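Local coordinates for fructooligosaccharide ABC transporter substrate-binding protein FusA (Streptococcus pneumoniae, PDB 5G5Y), which binds short- and long-chain fructooligosaccharides, preferring tetrasaccharides and larger, as the solute-binding component of the FusABC-MsmK ABC importer, at residues D69-L72 with M73-K77; M427-E430 with D431-I435; P103-K106 with A107-T110; Q42-F45 with A46-R49; E85-I88 with D89-P93. All blocks are in the same frame, centred on the assembly; numbering follows the deposited sequence.

Interaction 1 of 5, residues D69-L72 with M73-K77; sequences DVDL and MNWAK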
loop_
_atom_site.group_PDB
_atom_site.type_symbol
_atom_site.label_atom_id
_atom_site.label_comp_id
_atom_site.label_asym_id
_atom_site.label_seq_id
_atom_site.Cartn_x
_atom_site.Cartn_y
_atom_site.Cartn_z
ATOM N N ASP A 69 10.839 5.793 -10.159
ATOM C CA ASP A 69 10.644 6.166 -11.559
ATOM C C ASP A 69 11.753 7.086 -12.072
ATOM O O ASP A 69 12.247 6.910 -13.182
ATOM C CB ASP A 69 9.268 6.786 -11.760
ATOM C CG ASP A 69 8.151 5.764 -11.602
ATOM O OD1 ASP A 69 8.437 4.524 -11.600
ATOM O OD2 ASP A 69 6.982 6.179 -11.467
ATOM N N VAL A 70 12.157 8.012 -11.215
ATOM C CA VAL A 70 13.299 8.905 -11.483
ATOM C C VAL A 70 14.559 8.107 -11.800
ATOM O O VAL A 70 15.212 8.398 -12.787
ATOM C CB VAL A 70 13.542 9.864 -10.299
ATOM C CG1 VAL A 70 14.925 10.498 -10.360
ATOM C CG2 VAL A 70 12.499 10.957 -10.333
ATOM N N ASP A 71 14.865 7.115 -10.955
ATOM C CA ASP A 71 16.026 6.210 -11.122
ATOM C C ASP A 71 15.922 5.467 -12.435
ATOM O O ASP A 71 16.887 5.435 -13.198
ATOM C CB ASP A 71 16.127 5.131 -10.011
ATOM C CG ASP A 71 16.517 5.657 -8.650
ATOM O OD1 ASP A 71 17.220 6.670 -8.537
ATOM O OD2 ASP A 71 16.119 5.000 -7.648
ATOM N N LEU A 72 14.774 4.837 -12.713
ATOM C CA LEU A 72 14.622 4.074 -13.976
ATOM C C LEU A 72 14.900 4.935 -15.195
ATOM O O LEU A 72 15.627 4.514 -16.093
ATOM C CB LEU A 72 13.209 3.452 -14.145
ATOM C CG LEU A 72 12.891 2.278 -13.214
ATOM C CD1 LEU A 72 11.410 1.865 -13.402
ATOM C CD2 LEU A 72 13.835 1.100 -13.435
ATOM N N MET A 73 14.330 6.142 -15.203
ATOM C CA MET A 73 14.533 7.109 -16.290
ATOM C C MET A 73 15.991 7.512 -16.469
ATOM O O MET A 73 16.480 7.572 -17.591
ATOM C CB MET A 73 13.699 8.381 -16.066
ATOM C CG MET A 73 12.214 8.243 -16.360
ATOM S SD MET A 73 11.796 7.189 -17.772
ATOM C CE MET A 73 10.203 7.973 -18.077
ATOM N N ASN A 74 16.660 7.813 -15.361
ATOM C CA ASN A 74 18.081 8.128 -15.427
ATOM C C ASN A 74 18.864 6.950 -16.011
ATOM O O ASN A 74 19.663 7.139 -16.920
ATOM C CB ASN A 74 18.623 8.487 -14.056
ATOM C CG ASN A 74 18.401 9.937 -13.706
ATOM O OD1 ASN A 74 18.298 10.811 -14.595
ATOM N ND2 ASN A 74 18.304 10.215 -12.404
ATOM N N TRP A 75 18.612 5.742 -15.508
ATOM C CA TRP A 75 19.364 4.571 -15.972
ATOM C C TRP A 75 19.112 4.260 -17.442
ATOM O O TRP A 75 20.038 3.869 -18.160
ATOM C CB TRP A 75 19.052 3.334 -15.150
ATOM C CG TRP A 75 19.446 3.430 -13.743
ATOM C CD1 TRP A 75 20.379 4.274 -13.201
ATOM C CD2 TRP A 75 18.915 2.660 -12.646
ATOM N NE1 TRP A 75 20.455 4.074 -11.838
ATOM C CE2 TRP A 75 19.570 3.098 -11.468
ATOM C CE3 TRP A 75 17.925 1.682 -12.539
ATOM C CZ2 TRP A 75 19.294 2.559 -10.206
ATOM C CZ3 TRP A 75 17.670 1.118 -11.298
ATOM C CH2 TRP A 75 18.342 1.569 -10.137
ATOM N N ALA A 76 17.868 4.425 -17.867
ATOM C CA ALA A 76 17.499 4.261 -19.284
ATOM C C ALA A 76 18.201 5.284 -20.163
ATOM O O ALA A 76 18.833 4.924 -21.169
ATOM C CB ALA A 76 15.992 4.373 -19.461
ATOM N N LYS A 77 18.119 6.545 -19.752
ATOM C CA LYS A 77 18.745 7.673 -20.479
ATOM C C LYS A 77 20.270 7.489 -20.632
ATOM O O LYS A 77 20.829 7.706 -21.711
ATOM C CB LYS A 77 18.442 8.966 -19.724
ATOM C CG LYS A 77 18.704 10.239 -20.471
ATOM C CD LYS A 77 18.475 11.444 -19.554
ATOM C CE LYS A 77 18.374 12.739 -20.359
ATOM N NZ LYS A 77 19.330 12.801 -21.510
HETATM O O HOH W 1 18.269 8.569 -9.985
#

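Interaction 2 of 5, residues M427-E430 with D431-I435; sequences MTQE and DLDKI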
loop_
_atom_site.group_PDB
_atom_site.type_symbol
_atom_site.label_atom_id
_atom_site.label_comp_id
_atom_site.label_asym_id
_atom_site.label_seq_id
_atom_site.Cartn_x
_atom_site.Cartn_y
_atom_site.Cartn_z
ATOM N N MET A 427 5.374 8.591 -15.390
ATOM C CA MET A 427 5.432 9.931 -15.952
ATOM C C MET A 427 6.823 10.217 -16.562
ATOM O O MET A 427 7.815 9.557 -16.253
ATOM C CB MET A 427 5.129 10.982 -14.866
ATOM C CG MET A 427 3.702 10.938 -14.324
ATOM S SD MET A 427 3.367 12.341 -13.244
ATOM C CE MET A 427 1.661 12.059 -12.754
ATOM N N THR A 428 6.885 11.237 -17.400
ATOM C CA THR A 428 8.179 11.706 -17.882
ATOM C C THR A 428 9.024 12.251 -16.752
ATOM O O THR A 428 8.516 12.642 -15.667
ATOM C CB THR A 428 8.049 12.805 -18.931
ATOM O OG1 THR A 428 7.385 13.949 -18.363
ATOM C CG2 THR A 428 7.324 12.301 -20.139
ATOM N N GLN A 429 10.331 12.353 -17.024
ATOM C CA GLN A 429 11.256 12.905 -16.021
ATOM C C GLN A 429 10.850 14.331 -15.633
ATOM O O GLN A 429 10.799 14.662 -14.460
ATOM C CB GLN A 429 12.722 12.840 -16.533
ATOM C CG GLN A 429 13.791 12.925 -15.440
ATOM C CD GLN A 429 14.984 11.966 -15.668
ATOM O OE1 GLN A 429 15.413 11.718 -16.805
ATOM N NE2 GLN A 429 15.497 11.399 -14.574
ATOM N N GLU A 430 10.522 15.155 -16.624
ATOM C CA GLU A 430 10.115 16.533 -16.404
ATOM C C GLU A 430 8.876 16.643 -15.508
ATOM O O GLU A 430 8.811 17.476 -14.599
ATOM C CB GLU A 430 9.809 17.193 -17.743
ATOM C CG GLU A 430 9.524 18.679 -17.651
ATOM C CD GLU A 430 8.931 19.259 -18.933
ATOM O OE1 GLU A 430 8.535 18.488 -19.844
ATOM O OE2 GLU A 430 8.853 20.504 -19.018
ATOM N N ASP A 431 7.889 15.825 -15.804
ATOM C CA ASP A 431 6.679 15.787 -14.978
ATOM C C ASP A 431 6.945 15.248 -13.585
ATOM O O ASP A 431 6.445 15.821 -12.603
ATOM C CB ASP A 431 5.539 15.058 -15.682
ATOM C CG ASP A 431 4.953 15.877 -16.847
ATOM O OD1 ASP A 431 5.041 17.122 -16.812
ATOM O OD2 ASP A 431 4.402 15.299 -17.801
ATOM N N LEU A 432 7.764 14.217 -13.484
ATOM C CA LEU A 432 8.153 13.668 -12.175
ATOM C C LEU A 432 8.746 14.738 -11.279
ATOM O O LEU A 432 8.333 14.894 -10.118
ATOM C CB LEU A 432 9.104 12.481 -12.316
ATOM C CG LEU A 432 8.478 11.156 -12.719
ATOM C CD1 LEU A 432 9.517 10.159 -13.207
ATOM C CD2 LEU A 432 7.743 10.573 -11.528
ATOM N N ASP A 433 9.673 15.519 -11.837
ATOM C CA ASP A 433 10.314 16.607 -11.106
ATOM C C ASP A 433 9.340 17.740 -10.749
ATOM O O ASP A 433 9.417 18.287 -9.671
ATOM C CB ASP A 433 11.506 17.181 -11.898
ATOM C CG ASP A 433 12.653 16.172 -12.070
ATOM O OD1 ASP A 433 12.713 15.110 -11.375
ATOM O OD2 ASP A 433 13.510 16.469 -12.924
ATOM N N LYS A 434 8.455 18.107 -11.657
ATOM C CA LYS A 434 7.459 19.130 -11.374
ATOM C C LYS A 434 6.519 18.729 -10.237
ATOM O O LYS A 434 6.189 19.540 -9.365
ATOM C CB LYS A 434 6.596 19.393 -12.603
ATOM C CG LYS A 434 7.304 20.150 -13.701
ATOM C CD LYS A 434 6.356 20.685 -14.769
ATOM C CE LYS A 434 5.910 19.589 -15.700
ATOM N NZ LYS A 434 4.937 20.043 -16.733
ATOM N N ILE A 435 6.081 17.477 -10.282
ATOM C CA ILE A 435 5.160 16.932 -9.280
ATOM C C ILE A 435 5.855 16.823 -7.911
ATOM O O ILE A 435 5.271 17.207 -6.902
ATOM C CB ILE A 435 4.596 15.564 -9.784
ATOM C CG1 ILE A 435 3.681 15.768 -10.999
ATOM C CG2 ILE A 435 3.867 14.740 -8.711
ATOM C CD1 ILE A 435 2.471 16.657 -10.791
#

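Interaction 3 of 5, residues P103-K106 with A107-T110; sequences PEYK and ALMT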
loop_
_atom_site.group_PDB
_atom_site.type_symbol
_atom_site.label_atom_id
_atom_site.label_comp_id
_atom_site.label_asym_id
_atom_site.label_seq_id
_atom_site.Cartn_x
_atom_site.Cartn_y
_atom_site.Cartn_z
ATOM N N PRO A 103 -4.646 -6.213 -18.966
ATOM C CA PRO A 103 -3.903 -5.271 -19.769
ATOM C C PRO A 103 -3.613 -3.932 -19.129
ATOM O O PRO A 103 -2.728 -3.227 -19.624
ATOM C CB PRO A 103 -4.765 -5.086 -21.032
ATOM C CG PRO A 103 -6.107 -5.570 -20.671
ATOM C CD PRO A 103 -5.966 -6.538 -19.545
ATOM N N GLU A 104 -4.307 -3.583 -18.045
ATOM C CA GLU A 104 -3.956 -2.375 -17.311
ATOM C C GLU A 104 -2.497 -2.392 -16.849
ATOM O O GLU A 104 -1.877 -1.333 -16.777
ATOM C CB GLU A 104 -4.881 -2.163 -16.129
ATOM C CG GLU A 104 -4.626 -3.132 -14.983
ATOM C CD GLU A 104 -5.770 -3.176 -14.026
ATOM O OE1 GLU A 104 -6.714 -3.982 -14.267
ATOM O OE2 GLU A 104 -5.717 -2.378 -13.052
ATOM N N TYR A 105 -1.952 -3.574 -16.514
ATOM C CA TYR A 105 -0.583 -3.624 -16.024
ATOM C C TYR A 105 0.395 -3.273 -17.121
ATOM O O TYR A 105 1.402 -2.670 -16.828
ATOM C CB TYR A 105 -0.234 -4.968 -15.387
ATOM C CG TYR A 105 -0.960 -5.195 -14.080
ATOM C CD1 TYR A 105 -0.803 -4.329 -13.010
ATOM C CD2 TYR A 105 -1.825 -6.258 -13.928
ATOM C CE1 TYR A 105 -1.487 -4.532 -11.812
ATOM C CE2 TYR A 105 -2.496 -6.479 -12.743
ATOM C CZ TYR A 105 -2.311 -5.603 -11.683
ATOM O OH TYR A 105 -2.962 -5.798 -10.516
ATOM N N LYS A 106 0.081 -3.609 -18.369
ATOM C CA LYS A 106 0.946 -3.261 -19.473
ATOM C C LYS A 106 1.115 -1.755 -19.581
ATOM O O LYS A 106 2.242 -1.268 -19.751
ATOM C CB LYS A 106 0.433 -3.822 -20.804
ATOM C CG LYS A 106 1.523 -3.863 -21.858
ATOM C CD LYS A 106 1.046 -4.606 -23.104
ATOM C CE LYS A 106 2.125 -5.481 -23.701
ATOM N NZ LYS A 106 3.204 -4.657 -24.287
ATOM N N ALA A 107 0.012 -1.031 -19.414
ATOM C CA ALA A 107 0.047 0.435 -19.426
ATOM C C ALA A 107 0.909 0.971 -18.282
ATOM O O ALA A 107 1.712 1.882 -18.482
ATOM C CB ALA A 107 -1.365 1.013 -19.396
ATOM N N LEU A 108 0.803 0.371 -17.105
ATOM C CA LEU A 108 1.594 0.815 -15.942
ATOM C C LEU A 108 3.094 0.539 -16.106
ATOM O O LEU A 108 3.918 1.230 -15.509
ATOM C CB LEU A 108 1.075 0.148 -14.674
ATOM C CG LEU A 108 -0.361 0.430 -14.208
ATOM C CD1 LEU A 108 -0.626 -0.256 -12.881
ATOM C CD2 LEU A 108 -0.677 1.910 -14.102
ATOM N N MET A 109 3.434 -0.473 -16.920
ATOM C CA MET A 109 4.796 -0.889 -17.136
ATOM C C MET A 109 5.506 -0.022 -18.175
ATOM O O MET A 109 6.735 0.028 -18.202
ATOM C CB MET A 109 4.849 -2.358 -17.542
ATOM C CG MET A 109 4.432 -3.326 -16.448
ATOM S SD MET A 109 4.212 -4.988 -17.125
ATOM C CE MET A 109 5.803 -5.385 -17.808
ATOM N N THR A 110 4.747 0.692 -18.996
ATOM C CA THR A 110 5.288 1.348 -20.202
ATOM C C THR A 110 5.626 2.806 -19.930
ATOM O O THR A 110 4.765 3.542 -19.481
ATOM C CB THR A 110 4.251 1.242 -21.344
ATOM O OG1 THR A 110 4.016 -0.136 -21.643
ATOM C CG2 THR A 110 4.746 1.875 -22.608
HETATM O O HOH W 2 4.028 -1.522 -23.916
#

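Interaction 4 of 5, residues Q42-F45 with A46-R49; sequences QSDF and AEKR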
loop_
_atom_site.group_PDB
_atom_site.type_symbol
_atom_site.label_atom_id
_atom_site.label_comp_id
_atom_site.label_asym_id
_atom_site.label_seq_id
_atom_site.Cartn_x
_atom_site.Cartn_y
_atom_site.Cartn_z
ATOM N N GLN A 42 22.348 -7.060 1.874
ATOM C CA GLN A 42 21.362 -7.288 2.898
ATOM C C GLN A 42 21.093 -6.063 3.757
ATOM O O GLN A 42 20.262 -6.118 4.638
ATOM C CB GLN A 42 21.778 -8.494 3.735
ATOM C CG GLN A 42 21.765 -9.755 2.879
ATOM C CD GLN A 42 21.943 -11.028 3.646
ATOM O OE1 GLN A 42 23.022 -11.269 4.149
ATOM N NE2 GLN A 42 20.933 -11.885 3.669
ATOM N N SER A 43 21.786 -4.966 3.485
ATOM C CA SER A 43 21.538 -3.698 4.158
ATOM C C SER A 43 22.071 -2.638 3.216
ATOM O O SER A 43 22.965 -2.918 2.411
ATOM C CB SER A 43 22.278 -3.650 5.512
ATOM O OG SER A 43 23.690 -3.501 5.304
ATOM N N ASP A 44 21.503 -1.447 3.280
ATOM C CA ASP A 44 21.907 -0.320 2.440
ATOM C C ASP A 44 21.920 -0.715 0.967
ATOM O O ASP A 44 22.801 -0.316 0.224
ATOM C CB ASP A 44 23.316 0.190 2.863
ATOM C CG ASP A 44 23.374 1.698 3.099
ATOM O OD1 ASP A 44 22.324 2.381 3.182
ATOM O OD2 ASP A 44 24.510 2.222 3.214
ATOM N N PHE A 45 20.934 -1.494 0.526
ATOM C CA PHE A 45 20.945 -1.979 -0.865
ATOM C C PHE A 45 21.089 -0.845 -1.888
ATOM O O PHE A 45 21.913 -0.910 -2.812
ATOM C CB PHE A 45 19.670 -2.785 -1.154
ATOM C CG PHE A 45 19.537 -3.152 -2.591
ATOM C CD1 PHE A 45 20.176 -4.270 -3.083
ATOM C CD2 PHE A 45 18.790 -2.355 -3.453
ATOM C CE1 PHE A 45 20.091 -4.589 -4.410
ATOM C CE2 PHE A 45 18.662 -2.694 -4.794
ATOM C CZ PHE A 45 19.342 -3.799 -5.272
ATOM N N ALA A 46 20.291 0.199 -1.726
ATOM C CA ALA A 46 20.247 1.283 -2.721
ATOM C C ALA A 46 21.604 1.958 -2.885
ATOM O O ALA A 46 22.042 2.219 -4.007
ATOM C CB ALA A 46 19.183 2.321 -2.355
ATOM N N GLU A 47 22.278 2.239 -1.767
ATOM C CA GLU A 47 23.619 2.826 -1.846
ATOM C C GLU A 47 24.660 1.896 -2.489
ATOM O O GLU A 47 25.442 2.332 -3.329
ATOM C CB GLU A 47 24.150 3.306 -0.485
ATOM C CG GLU A 47 25.367 4.226 -0.652
ATOM C CD GLU A 47 25.171 5.241 -1.797
ATOM O OE1 GLU A 47 24.208 6.041 -1.671
ATOM O OE2 GLU A 47 25.905 5.206 -2.837
ATOM N N LYS A 48 24.636 0.628 -2.096
ATOM C CA LYS A 48 25.572 -0.349 -2.628
ATOM C C LYS A 48 25.345 -0.564 -4.127
ATOM O O LYS A 48 26.291 -0.590 -4.906
ATOM C CB LYS A 48 25.498 -1.631 -1.815
ATOM C CG LYS A 48 26.063 -1.440 -0.392
ATOM C CD LYS A 48 25.841 -2.649 0.486
ATOM C CE LYS A 48 26.456 -2.477 1.879
ATOM N NZ LYS A 48 25.958 -3.569 2.758
ATOM N N ARG A 49 24.071 -0.651 -4.533
ATOM C CA ARG A 49 23.706 -0.700 -5.952
ATOM C C ARG A 49 24.192 0.521 -6.717
ATOM O O ARG A 49 24.827 0.384 -7.759
ATOM C CB ARG A 49 22.187 -0.863 -6.099
ATOM C CG ARG A 49 21.717 -0.860 -7.547
ATOM C CD ARG A 49 20.274 -0.467 -7.697
ATOM N NE ARG A 49 20.084 0.868 -7.197
ATOM C CZ ARG A 49 19.000 1.343 -6.603
ATOM N NH1 ARG A 49 17.918 0.602 -6.459
ATOM N NH2 ARG A 49 19.001 2.603 -6.169
HETATM O O HOH W 3 20.696 2.483 0.950
#

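Interaction 5 of 5, residues E85-I88 with D89-P93; sequences EDLI and DKYMP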
loop_
_atom_site.group_PDB
_atom_site.type_symbol
_atom_site.label_atom_id
_atom_site.label_comp_id
_atom_site.label_asym_id
_atom_site.label_seq_id
_atom_site.Cartn_x
_atom_site.Cartn_y
_atom_site.Cartn_z
ATOM N N GLU A 85 10.608 -4.716 -23.742
ATOM C CA GLU A 85 9.296 -5.058 -24.342
ATOM C C GLU A 85 9.394 -6.167 -25.394
ATOM O O GLU A 85 8.519 -7.017 -25.442
ATOM C CB GLU A 85 8.514 -3.843 -24.875
ATOM C CG GLU A 85 9.138 -3.088 -26.036
ATOM C CD GLU A 85 10.177 -2.073 -25.605
ATOM O OE1 GLU A 85 10.497 -1.971 -24.394
ATOM O OE2 GLU A 85 10.682 -1.371 -26.502
ATOM N N ASP A 86 10.462 -6.185 -26.172
ATOM C CA ASP A 86 10.635 -7.193 -27.247
ATOM C C ASP A 86 10.962 -8.567 -26.654
ATOM O O ASP A 86 10.610 -9.585 -27.218
ATOM C CB ASP A 86 11.740 -6.785 -28.234
ATOM C CG ASP A 86 11.377 -5.529 -29.083
ATOM O OD1 ASP A 86 10.179 -5.184 -29.249
ATOM O OD2 ASP A 86 12.307 -4.877 -29.614
ATOM N N LEU A 87 11.659 -8.575 -25.521
ATOM C CA LEU A 87 11.998 -9.791 -24.811
ATOM C C LEU A 87 10.735 -10.408 -24.215
ATOM O O LEU A 87 10.587 -11.638 -24.204
ATOM C CB LEU A 87 13.035 -9.521 -23.709
ATOM C CG LEU A 87 14.383 -9.003 -24.213
ATOM C CD1 LEU A 87 15.239 -8.602 -23.036
ATOM C CD2 LEU A 87 15.103 -10.036 -25.086
ATOM N N ILE A 88 9.802 -9.555 -23.765
ATOM C CA ILE A 88 8.530 -10.052 -23.250
ATOM C C ILE A 88 7.789 -10.808 -24.341
ATOM O O ILE A 88 7.401 -11.975 -24.172
ATOM C CB ILE A 88 7.649 -8.935 -22.675
ATOM C CG1 ILE A 88 8.349 -8.340 -21.446
ATOM C CG2 ILE A 88 6.252 -9.463 -22.335
ATOM C CD1 ILE A 88 7.696 -7.073 -20.895
ATOM N N ASP A 89 7.585 -10.120 -25.456
ATOM C CA ASP A 89 6.873 -10.658 -26.576
ATOM C C ASP A 89 7.478 -11.965 -27.109
ATOM O O ASP A 89 6.753 -12.896 -27.406
ATOM C CB ASP A 89 6.857 -9.607 -27.700
ATOM C CG ASP A 89 5.888 -9.960 -28.813
ATOM O OD1 ASP A 89 4.701 -10.260 -28.522
ATOM O OD2 ASP A 89 6.302 -9.936 -29.983
ATOM N N LYS A 90 8.789 -12.023 -27.237
ATOM C CA LYS A 90 9.452 -13.177 -27.867
ATOM C C LYS A 90 9.598 -14.371 -26.934
ATOM O O LYS A 90 9.523 -15.519 -27.370
ATOM C CB LYS A 90 10.861 -12.804 -28.325
ATOM C CG LYS A 90 10.949 -12.011 -29.601
ATOM C CD LYS A 90 12.407 -11.993 -30.065
ATOM C CE LYS A 90 12.816 -10.668 -30.666
ATOM N NZ LYS A 90 12.330 -10.531 -32.063
ATOM N N TYR A 91 9.834 -14.104 -25.653
ATOM C CA TYR A 91 10.345 -15.162 -24.752
ATOM C C TYR A 91 9.586 -15.384 -23.454
ATOM O O TYR A 91 10.019 -16.217 -22.627
ATOM C CB TYR A 91 11.811 -14.888 -24.391
ATOM C CG TYR A 91 12.744 -14.702 -25.578
ATOM C CD1 TYR A 91 12.848 -15.681 -26.585
ATOM C CD2 TYR A 91 13.547 -13.577 -25.678
ATOM C CE1 TYR A 91 13.703 -15.504 -27.672
ATOM C CE2 TYR A 91 14.387 -13.387 -26.774
ATOM C CZ TYR A 91 14.449 -14.356 -27.759
ATOM O OH TYR A 91 15.309 -14.145 -28.810
ATOM N N MET A 92 8.512 -14.621 -23.217
ATOM C CA MET A 92 7.942 -14.609 -21.866
ATOM C C MET A 92 6.430 -14.908 -21.846
ATOM O O MET A 92 5.628 -14.034 -21.501
ATOM C CB MET A 92 8.312 -13.331 -21.151
ATOM C CG MET A 92 9.807 -13.028 -21.127
ATOM S SD MET A 92 10.158 -11.520 -20.182
ATOM C CE MET A 92 9.917 -12.132 -18.494
ATOM N N PRO A 93 6.042 -16.162 -22.230
ATOM C CA PRO A 93 4.609 -16.508 -22.268
ATOM C C PRO A 93 3.846 -16.385 -20.922
ATOM O O PRO A 93 2.637 -16.087 -20.933
ATOM C CB PRO A 93 4.594 -17.969 -22.771
ATOM C CG PRO A 93 5.930 -18.506 -22.375
ATOM C CD PRO A 93 6.885 -17.345 -22.511
#

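Interaction 1 of 5, residues D69-L72 with M73-K77
Trp75 lays its indole back along the helix over the preceding turn, overlapping Asp71. The CB methylene of Asp71 sits over the six-membered ring, 4.2 Å from CB to the centroid and only 12° off the ring normal, a CH-pi contact. Nearer the root of the ring, Asp71 O lies over a face, 3.3 Å from Trp75 CG, while the same oxygen accepts the backbone N-H of Trp75 in a nearly straight bond of 2.9 Å. The indole gets there because CG stands beside the backbone N (chi1 -64°), which sweeps the ring toward the start of the helix. Leu72 fills in obliquely, its CD2 4.2 Å from Trp75 CE3, and Arg49, Asn50 and Ile53 of helix 45-55 also pack on the indole.

The carboxylate of Asp71 looks elsewhere. A water donates to Asp71 OD1 at 2.6 Å and accepts from Asn74 ND2 at 2.9 Å, linking residues three apart, and the amide of Asn74 runs alongside Val70, with ND2 4.0 Å from Val70 CG1. At the start of the helix, Ser68 OG bonds to Asp71 N, and the carboxylate of Asp69 goes off to a salt bridge with Arg307. Asp71 and Trp75 thus form an i to i+4 CH-pi pair on the short helix 69-77, whose first turn is N-capped by Ser68.

Interaction 2 of 5, residues M427-E430 with D431-I435
Thr428 holds its OG1 between the backbone N and the carbonyl carbon (chi1 61°), which turns the hydroxyl toward the first turn of the helix, while Asp431 keeps CG beside its own backbone N (chi1 -72°), so hydroxyl and carboxylate come together at the helix start. OG1 accepts the N-H of Asp431 at 3.2 Å in a fairly straight capping bond of 161°. The carbonyl of Thr428 is used as well, taking the N-H of Leu432 at 2.8 Å. The polar end of Asp431 has stronger partners beyond the turn: its OD2 meets Lys484 NZ in a salt bridge and Tyr485 OH in a hydrogen bond. That same hydroxyl bonds to Thr428 N, so one tyrosine of helix 475-492 ties together the backbone of the capping residue and the carboxylate three residues on.

The rest of the contact is largely apolar. Met427, just ahead of Thr428, packs its CB 4.0 Å from CG of Leu432, and its extended chain carries SD on to Ile435, where it meets CG1 at 4.1 Å with the two side chains crossing at about a right angle. Met427 O is shut in here with no polar partner anywhere in the model, and its neighbour is a methyl, Leu432 CD1, at 3.5 Å. Glu430 OE2 and Lys434 NZ stand 4.6 Å apart, longer than a salt bridge. Met427, just before the threonine N-cap, packing on Leu432, the fourth residue of the helix, is the hydrophobic staple at the start of helix 429-455.

Interaction 3 of 5, residues P103-K106 with A107-T110
Lys106, Tyr105 and Ala107 carry this turn of the short helix 104-109. Lys106 serves it mainly through its carbonyl: Lys106 O accepts the hydroxyl of Thr110 at 2.8 Å, the OG1 reaching back over one turn from a position tilted out of the carbonyl plane. The same oxygen receives a weak, bent bond from Met109 N. A water donates to Thr110 OG1 at 2.7 Å and accepts a weak bond from Lys106 NZ, which the bends of the chain at chi3 and chi4 bring to it.

The Tyr105 ring touches two neighbours. CD1 rests obliquely against CD1 of Leu108 at 4.1 Å, and CG of Glu104 lies over the middle of one ring face. The phenol OH goes to Glu124, while Tyr105 O takes Met109 N at 3.0 Å with an angle of 133°. Ala107 adds just its CB, 3.6 Å from Glu104 O, and also touches Asn492 of helix 475-492.

The bent bonds to Met109 mark a helix losing its regular pattern, and the Thr110 hydroxyl, donating to Lys106 O, helps satisfy a carbonyl in this last turn.

Interaction 4 of 5, residues Q42-F45 with A46-R49
Lys48 runs back along the start of its helix toward Ser43, and its CB already lies over Asp44, 3.6 Å from the carbonyl O. CG, beside the backbone N (chi1 -69°), stays on the same oxygen. From there the chain is straight: CD reaches Ser43 O at 3.5 Å, CE keeps to it, and NZ ends in a hydrogen bond to Ser43 O at 3.1 Å. The ammonium comes from above the carbonyl plane, 44° out of it. Ser43 OG is a further neighbour of NZ.

All this happens at the loop that leads from strand 34-41 into helix 45-55, the strand-to-helix step of a beta-alpha-beta unit that goes on to strand 61-63 in the same sheet. Asp44 occupies the N-cap position but makes no capping bond with its side chain. A water does the work instead, donating to Asp44 OD1 at 2.8 Å and accepting from Glu47 N at 3.2 Å, which satisfies one of the N-H groups of the first turn. Asp44 O accepts Lys48 N at 3.1 Å in a straight bond.

Facing strands 3-10 and 61-63, Phe45 and Arg49 meet across the turn. CB of Arg49 lies over one face of the phenyl ring, offset toward its rim, and its guanidinium stands nearly upright to the ring, the two planes 86° apart, with NH1 3.8 Å from CE2 of Phe45. NH1 makes its salt bridge with Asp65, and the ring itself leans on Met8, Ala10 and Ile62 of the neighbouring strands.

Interaction 5 of 5, residues E85-I88 with D89-P93
Leu87 and Tyr91 touch along the last turn of helix 85-91, a short alpha helix that breaks at Met92, which in turn is the N-cap of helix 93-101. The N-H groups of Asp89 to Met92 are all taken, but by bonds that bend more and more. Asp89 N gives to Glu85 O at 3.2 Å and is almost straight at 172°; Lys90 N then gives to Asp86 O and Tyr91 N to Leu87 O; and Met92 N, the last, reaches Ile88 O at 3.0 Å with the angle down to 136°. The bending accompanies the end of the helix, where Tyr91 has phi -128° and Met92 is the first residue to leave helical angles.

Beyond the turn, Asp89 O is satisfied by Lys96 NZ of the following helix. The carboxylate of Glu85 is held on both oxygens, OE2 by His115 ND1 and OE1 by Ile116 N, which pins the start of this helix to the loop beside it. Asp86 and Lys90, one turn apart, keep OD2 and NZ 6.2 Å from each other, too far to pair.

The apolar side is made by two i to i+4 pairs. Ile88 places CG1 3.9 Å from Met92 SD, the two chains crossing at a slant, both also touching Phe119. Tyr91 has CB of Lys90 over the centre of one ring face, while CD2 of Leu87 comes in the ring plane at its edge, 3.8 Å from Tyr91 CE2.

In the fold
Interactions 1 and 2 are directly joined: Asn74 OD1 and Gln429 NE2 are 2.9 Å apart, a probable but weak hydrogen bond, and Asp69 CB packs on Leu432 CD1 at 3.7 Å. Interaction 1 also meets interaction 4, with Arg49 NE 3.5 Å from Trp75 CH2, so the indole lies between its own helix and helix 45-55. Interaction 3 touches interaction 5 through Met109 CE and Ile88 CD1, 4.0 Å apart. None of the known substrate-binding residues lies in these segments, but side chains of interactions 1, 3, 4 and 5 come within about 9 to 11 Å of Lys309, and Tyr105 is about 8 Å from Glu123, both experimentally established substrate-binding residues.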